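Local coordinates for protein cellulase (Soil metagenome, PDB 5I2U) that probably hydrolyses the beta-1,4-glucosidic bonds of cellulose as a halotolerant glycoside hydrolase of family 5, at residues Asp189-Leu203 and Asn216-His228. Residues are numbered along the deposited sequence; the frame is centred on the assembly and turned at random.
Sequences DNIILVGSPHWDQDL and NIMYTMHFYAATH. With MG (magnesium ion), chain H.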
loop_
_atom_site.group_PDB
_atom_site.type_symbol
_atom_site.label_atom_id
_atom_site.label_comp_id
_atom_site.label_asym_id
_atom_site.label_seq_id
_atom_site.Cartn_x
_atom_site.Cartn_y
_atom_site.Cartn_z
ATOM N N ASP A 189 7.356 13.511 10.817
ATOM C CA ASP A 189 8.367 12.527 10.350
ATOM C C ASP A 189 7.884 11.275 9.580
ATOM O O ASP A 189 8.670 10.734 8.781
ATOM C CB ASP A 189 9.249 12.077 11.527
ATOM C CG ASP A 189 8.464 11.391 12.616
ATOM O OD1 ASP A 189 7.238 11.604 12.701
ATOM O OD2 ASP A 189 9.061 10.650 13.409
ATOM N N ASN A 190 6.645 10.810 9.806
ATOM C CA ASN A 190 6.202 9.525 9.243
ATOM C C ASN A 190 6.052 9.580 7.729
ATOM O O ASN A 190 5.827 10.649 7.154
ATOM C CB ASN A 190 4.892 9.029 9.865
ATOM C CG ASN A 190 5.055 8.577 11.300
ATOM O OD1 ASN A 190 5.699 9.246 12.089
ATOM N ND2 ASN A 190 4.488 7.432 11.636
ATOM N N ILE A 191 6.165 8.418 7.096
ATOM C CA ILE A 191 6.195 8.346 5.633
ATOM C C ILE A 191 4.808 8.656 5.075
ATOM O O ILE A 191 3.802 8.229 5.646
ATOM C CB ILE A 191 6.631 6.956 5.079
ATOM C CG1 ILE A 191 7.921 6.430 5.741
ATOM C CG2 ILE A 191 6.805 7.022 3.556
ATOM C CD1 ILE A 191 9.155 7.305 5.581
ATOM N N ILE A 192 4.783 9.416 3.976
ATOM C CA ILE A 192 3.573 9.704 3.223
ATOM C C ILE A 192 3.792 9.218 1.808
ATOM O O ILE A 192 4.750 9.645 1.155
ATOM C CB ILE A 192 3.246 11.208 3.156
ATOM C CG1 ILE A 192 3.067 11.796 4.567
ATOM C CG2 ILE A 192 1.972 11.410 2.337
ATOM C CD1 ILE A 192 3.034 13.317 4.628
ATOM N N LEU A 193 2.900 8.351 1.330
ATOM C CA LEU A 193 3.000 7.828 -0.013
ATOM C C LEU A 193 2.060 8.604 -0.913
ATOM O O LEU A 193 0.897 8.804 -0.567
ATOM C CB LEU A 193 2.647 6.350 -0.014
ATOM C CG LEU A 193 3.403 5.436 0.957
ATOM C CD1 LEU A 193 2.979 4.002 0.668
ATOM C CD2 LEU A 193 4.916 5.557 0.855
ATOM N N VAL A 194 2.556 9.010 -2.080
ATOM C CA VAL A 194 1.837 9.926 -2.979
ATOM C C VAL A 194 1.508 9.252 -4.302
ATOM O O VAL A 194 2.395 8.819 -5.019
ATOM C CB VAL A 194 2.673 11.194 -3.254
ATOM C CG1 VAL A 194 1.995 12.102 -4.285
ATOM C CG2 VAL A 194 2.908 11.943 -1.954
ATOM N N GLY A 195 0.223 9.197 -4.619
ATOM C CA GLY A 195 -0.255 8.618 -5.847
ATOM C C GLY A 195 -0.073 9.562 -7.012
ATOM O O GLY A 195 0.168 10.753 -6.823
ATOM N N SER A 196 -0.202 9.014 -8.217
ATOM C CA SER A 196 -0.103 9.786 -9.447
ATOM C C SER A 196 -1.123 9.276 -10.475
ATOM O O SER A 196 -1.662 8.168 -10.315
ATOM C CB SER A 196 1.327 9.739 -9.999
ATOM O OG SER A 196 1.729 8.425 -10.307
ATOM N N PRO A 197 -1.402 10.084 -11.526
ATOM C CA PRO A 197 -2.490 9.715 -12.440
ATOM C C PRO A 197 -2.249 8.436 -13.236
ATOM O O PRO A 197 -1.115 7.939 -13.313
ATOM C CB PRO A 197 -2.615 10.932 -13.378
ATOM C CG PRO A 197 -1.877 12.035 -12.711
ATOM C CD PRO A 197 -0.804 11.380 -11.899
ATOM N N HIS A 198 -3.337 7.920 -13.799
ATOM C CA HIS A 198 -3.363 6.630 -14.479
ATOM C C HIS A 198 -2.922 5.502 -13.550
ATOM O O HIS A 198 -2.047 4.708 -13.884
ATOM C CB HIS A 198 -2.567 6.673 -15.797
ATOM C CG HIS A 198 -3.193 7.552 -16.832
ATOM N ND1 HIS A 198 -2.706 8.802 -17.144
ATOM C CD2 HIS A 198 -4.290 7.372 -17.606
ATOM C CE1 HIS A 198 -3.469 9.349 -18.073
ATOM N NE2 HIS A 198 -4.435 8.501 -18.374
ATOM N N TRP A 199 -3.560 5.444 -12.383
ATOM C CA TRP A 199 -3.400 4.346 -11.425
ATOM C C TRP A 199 -1.958 4.212 -10.964
ATOM O O TRP A 199 -1.399 3.119 -10.940
ATOM C CB TRP A 199 -3.967 3.046 -12.035
ATOM C CG TRP A 199 -5.350 3.282 -12.561
ATOM C CD1 TRP A 199 -6.498 3.361 -11.823
ATOM C CD2 TRP A 199 -5.726 3.558 -13.922
ATOM N NE1 TRP A 199 -7.569 3.618 -12.641
ATOM C CE2 TRP A 199 -7.126 3.746 -13.934
ATOM C CE3 TRP A 199 -5.021 3.639 -15.131
ATOM C CZ2 TRP A 199 -7.839 4.016 -15.109
ATOM C CZ3 TRP A 199 -5.724 3.904 -16.306
ATOM C CH2 TRP A 199 -7.127 4.091 -16.285
ATOM N N ASP A 200 -1.368 5.348 -10.599
ATOM C CA ASP A 200 0.041 5.434 -10.207
ATOM C C ASP A 200 0.994 4.861 -11.277
ATOM O O ASP A 200 1.911 4.100 -10.955
ATOM C CB ASP A 200 0.279 4.778 -8.847
ATOM C CG ASP A 200 -0.798 5.127 -7.835
ATOM O OD1 ASP A 200 -1.061 6.335 -7.632
ATOM O OD2 ASP A 200 -1.385 4.189 -7.246
ATOM N N GLN A 201 0.759 5.229 -12.542
ATOM C CA GLN A 201 1.671 4.901 -13.655
ATOM C C GLN A 201 2.446 6.107 -14.198
ATOM O O GLN A 201 3.456 5.925 -14.864
ATOM C CB GLN A 201 0.901 4.244 -14.799
ATOM C CG GLN A 201 0.312 2.878 -14.455
ATOM C CD GLN A 201 -0.692 2.388 -15.478
ATOM O OE1 GLN A 201 -0.697 2.836 -16.625
ATOM N NE2 GLN A 201 -1.568 1.480 -15.062
ATOM N N ASP A 202 2.013 7.330 -13.887
ATOM C CA ASP A 202 2.618 8.538 -14.468
ATOM C C ASP A 202 3.746 9.118 -13.622
ATOM O O ASP A 202 3.755 10.304 -13.320
ATOM C CB ASP A 202 1.546 9.596 -14.737
ATOM C CG ASP A 202 0.540 9.144 -15.763
ATOM O OD1 ASP A 202 0.822 8.154 -16.463
ATOM O OD2 ASP A 202 -0.539 9.767 -15.877
ATOM N N LEU A 203 4.719 8.276 -13.295
ATOM C CA LEU A 203 5.900 8.701 -12.559
ATOM C C LEU A 203 6.786 9.637 -13.378
ATOM O O LEU A 203 7.454 10.497 -12.813
ATOM C CB LEU A 203 6.725 7.489 -12.114
ATOM C CG LEU A 203 6.098 6.538 -11.098
ATOM C CD1 LEU A 203 6.996 5.328 -10.945
ATOM C CD2 LEU A 203 5.884 7.213 -9.754
ATOM N N ASN A 216 10.589 12.767 3.763
ATOM C CA ASN A 216 9.956 11.481 4.053
ATOM C C ASN A 216 8.650 11.242 3.299
ATOM O O ASN A 216 7.647 10.819 3.875
ATOM C CB ASN A 216 9.769 11.305 5.569
ATOM C CG ASN A 216 11.063 11.036 6.283
ATOM O OD1 ASN A 216 12.121 10.900 5.666
ATOM N ND2 ASN A 216 10.997 10.975 7.601
ATOM N N ILE A 217 8.672 11.550 2.009
ATOM C CA ILE A 217 7.614 11.119 1.118
ATOM C C ILE A 217 8.182 10.198 0.042
ATOM O O ILE A 217 9.376 10.267 -0.280
ATOM C CB ILE A 217 6.815 12.290 0.504
ATOM C CG1 ILE A 217 7.577 12.998 -0.619
ATOM C CG2 ILE A 217 6.408 13.277 1.590
ATOM C CD1 ILE A 217 6.651 13.731 -1.568
ATOM N N MET A 218 7.314 9.324 -0.473
ATOM C CA MET A 218 7.605 8.516 -1.656
ATOM C C MET A 218 6.403 8.531 -2.571
ATOM O O MET A 218 5.290 8.865 -2.165
ATOM C CB MET A 218 7.946 7.085 -1.273
ATOM C CG MET A 218 8.967 6.984 -0.153
ATOM S SD MET A 218 9.440 5.289 0.201
ATOM C CE MET A 218 10.670 4.987 -1.080
ATOM N N TYR A 219 6.653 8.178 -3.821
ATOM C CA TYR A 219 5.621 8.132 -4.840
ATOM C C TYR A 219 5.239 6.681 -5.123
ATOM O O TYR A 219 6.104 5.806 -5.160
ATOM C CB TYR A 219 6.118 8.848 -6.089
ATOM C CG TYR A 219 6.407 10.311 -5.817
ATOM C CD1 TYR A 219 5.398 11.271 -5.915
ATOM C CD2 TYR A 219 7.676 10.727 -5.409
ATOM C CE1 TYR A 219 5.662 12.604 -5.664
ATOM C CE2 TYR A 219 7.952 12.066 -5.158
ATOM C CZ TYR A 219 6.943 12.999 -5.285
ATOM O OH TYR A 219 7.205 14.325 -5.015
ATOM N N THR A 220 3.942 6.423 -5.294
ATOM C CA THR A 220 3.497 5.062 -5.470
ATOM C C THR A 220 3.539 4.660 -6.923
ATOM O O THR A 220 3.484 5.506 -7.835
ATOM C CB THR A 220 2.124 4.782 -4.833
ATOM O OG1 THR A 220 1.133 5.618 -5.425
ATOM C CG2 THR A 220 2.179 5.026 -3.324
ATOM N N MET A 221 3.680 3.354 -7.125
ATOM C CA MET A 221 3.522 2.743 -8.436
ATOM C C MET A 221 2.728 1.472 -8.242
ATOM O O MET A 221 3.012 0.723 -7.318
ATOM C CB MET A 221 4.891 2.454 -9.068
ATOM C CG MET A 221 4.830 2.040 -10.530
ATOM S SD MET A 221 4.639 0.262 -10.805
ATOM C CE MET A 221 6.281 -0.320 -10.388
ATOM N N HIS A 222 1.723 1.251 -9.090
ATOM C CA HIS A 222 0.927 0.026 -9.076
ATOM C C HIS A 222 1.075 -0.746 -10.387
ATOM O O HIS A 222 0.948 -0.176 -11.469
ATOM C CB HIS A 222 -0.548 0.340 -8.842
ATOM C CG HIS A 222 -0.853 0.879 -7.476
ATOM N ND1 HIS A 222 -2.140 1.111 -7.056
ATOM C CD2 HIS A 222 -0.055 1.222 -6.436
ATOM C CE1 HIS A 222 -2.123 1.575 -5.819
ATOM N NE2 HIS A 222 -0.870 1.655 -5.421
ATOM N N PHE A 223 1.356 -2.043 -10.284
ATOM C CA PHE A 223 1.438 -2.904 -11.465
ATOM C C PHE A 223 0.644 -4.189 -11.258
ATOM O O PHE A 223 0.506 -4.663 -10.142
ATOM C CB PHE A 223 2.898 -3.231 -11.808
ATOM C CG PHE A 223 3.548 -4.178 -10.848
ATOM C CD1 PHE A 223 3.386 -5.556 -10.985
ATOM C CD2 PHE A 223 4.327 -3.703 -9.809
ATOM C CE1 PHE A 223 3.970 -6.432 -10.090
ATOM C CE2 PHE A 223 4.915 -4.576 -8.914
ATOM C CZ PHE A 223 4.741 -5.940 -9.052
ATOM N N TYR A 224 0.193 -4.759 -12.369
ATOM C CA TYR A 224 -0.513 -6.031 -12.431
ATOM C C TYR A 224 0.170 -6.786 -13.551
ATOM O O TYR A 224 0.100 -6.389 -14.721
ATOM C CB TYR A 224 -2.010 -5.831 -12.630
ATOM C CG TYR A 224 -2.610 -5.449 -11.310
ATOM C CD1 TYR A 224 -2.562 -4.126 -10.861
ATOM C CD2 TYR A 224 -3.100 -6.419 -10.442
ATOM C CE1 TYR A 224 -3.044 -3.776 -9.602
ATOM C CE2 TYR A 224 -3.593 -6.075 -9.194
ATOM C CZ TYR A 224 -3.559 -4.750 -8.777
ATOM O OH TYR A 224 -4.041 -4.410 -7.543
ATOM N N ALA A 225 0.878 -7.843 -13.169
ATOM C CA ALA A 225 1.915 -8.442 -14.003
ATOM C C ALA A 225 1.425 -9.045 -15.325
ATOM O O ALA A 225 2.202 -9.120 -16.287
ATOM C CB ALA A 225 2.704 -9.469 -13.205
ATOM N N ALA A 226 0.159 -9.459 -15.384
ATOM C CA ALA A 226 -0.396 -10.038 -16.616
ATOM C C ALA A 226 -0.842 -8.984 -17.650
ATOM O O ALA A 226 -1.176 -9.341 -18.775
ATOM C CB ALA A 226 -1.548 -10.975 -16.282
ATOM N N THR A 227 -0.876 -7.711 -17.253
ATOM C CA THR A 227 -1.297 -6.612 -18.121
ATOM C C THR A 227 -0.144 -5.673 -18.460
ATOM O O THR A 227 0.106 -5.393 -19.635
ATOM C CB THR A 227 -2.401 -5.790 -17.439
ATOM O OG1 THR A 227 -3.461 -6.664 -17.039
ATOM C CG2 THR A 227 -2.963 -4.712 -18.375
ATOM N N HIS A 228 0.550 -5.193 -17.428
ATOM C CA HIS A 228 1.510 -4.118 -17.577
ATOM C C HIS A 228 2.881 -4.702 -17.895
ATOM O O HIS A 228 3.498 -5.373 -17.061
ATOM C CB HIS A 228 1.515 -3.233 -16.324
ATOM C CG HIS A 228 0.194 -2.567 -16.059
ATOM N ND1 HIS A 228 -0.460 -2.646 -14.847
ATOM C CD2 HIS A 228 -0.608 -1.832 -16.865
ATOM C CE1 HIS A 228 -1.598 -1.979 -14.911
ATOM N NE2 HIS A 228 -1.714 -1.480 -16.128
HETATM MG MG MG H . 5.646 10.802 13.504
HETATM O O HOH W 1 6.988 9.858 14.734
HETATM O O HOH W 2 -1.543 0.839 -12.391
HETATM O O HOH W 3 5.241 12.158 15.430
#
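Neighbouring parallel strands of the TIM barrel, 192-194 and 217-224, meet here, starting beside a magnesium site at the N-terminal end. Val194 N donates to Met218 O at 2.7 Å, and Met218 N and Thr220 N reach back to the carbonyls of Ile192 and Val194. Just ahead of the strands, Asn216 ND2 bonds Asp189 O at 2.6 Å, in the carbonyl plane on a lone pair; Asp189 and Asn190 bind the magnesium through OD1. On the face toward helix 169-186, the Val194 and Tyr219 side chains run side by side, Val194 CB 3.8 Å from Tyr219 CD1. The other face looks into the barrel, where Thr220 CG2 packs 3.6 Å from Leu193 CB. At the C-terminal end, where GH5 barrels carry their active site, Asp200 CG lies opposite its carbonyl carbon (chi1 -43°), carrying OD2 over the centre of the His222 ring, 3.0 Å above its plane. The ring nitrogens turn instead to Glu163 and Ser249. Asp200 OD1 takes Ser196 N at 2.9 Å on its anti lone pair; an alanine in place of this aspartate would probably leave the Ser196 amide without its acceptor and uncover one face of His222. A single water joins Trp199 O, Gln201 NE2 and His222 O.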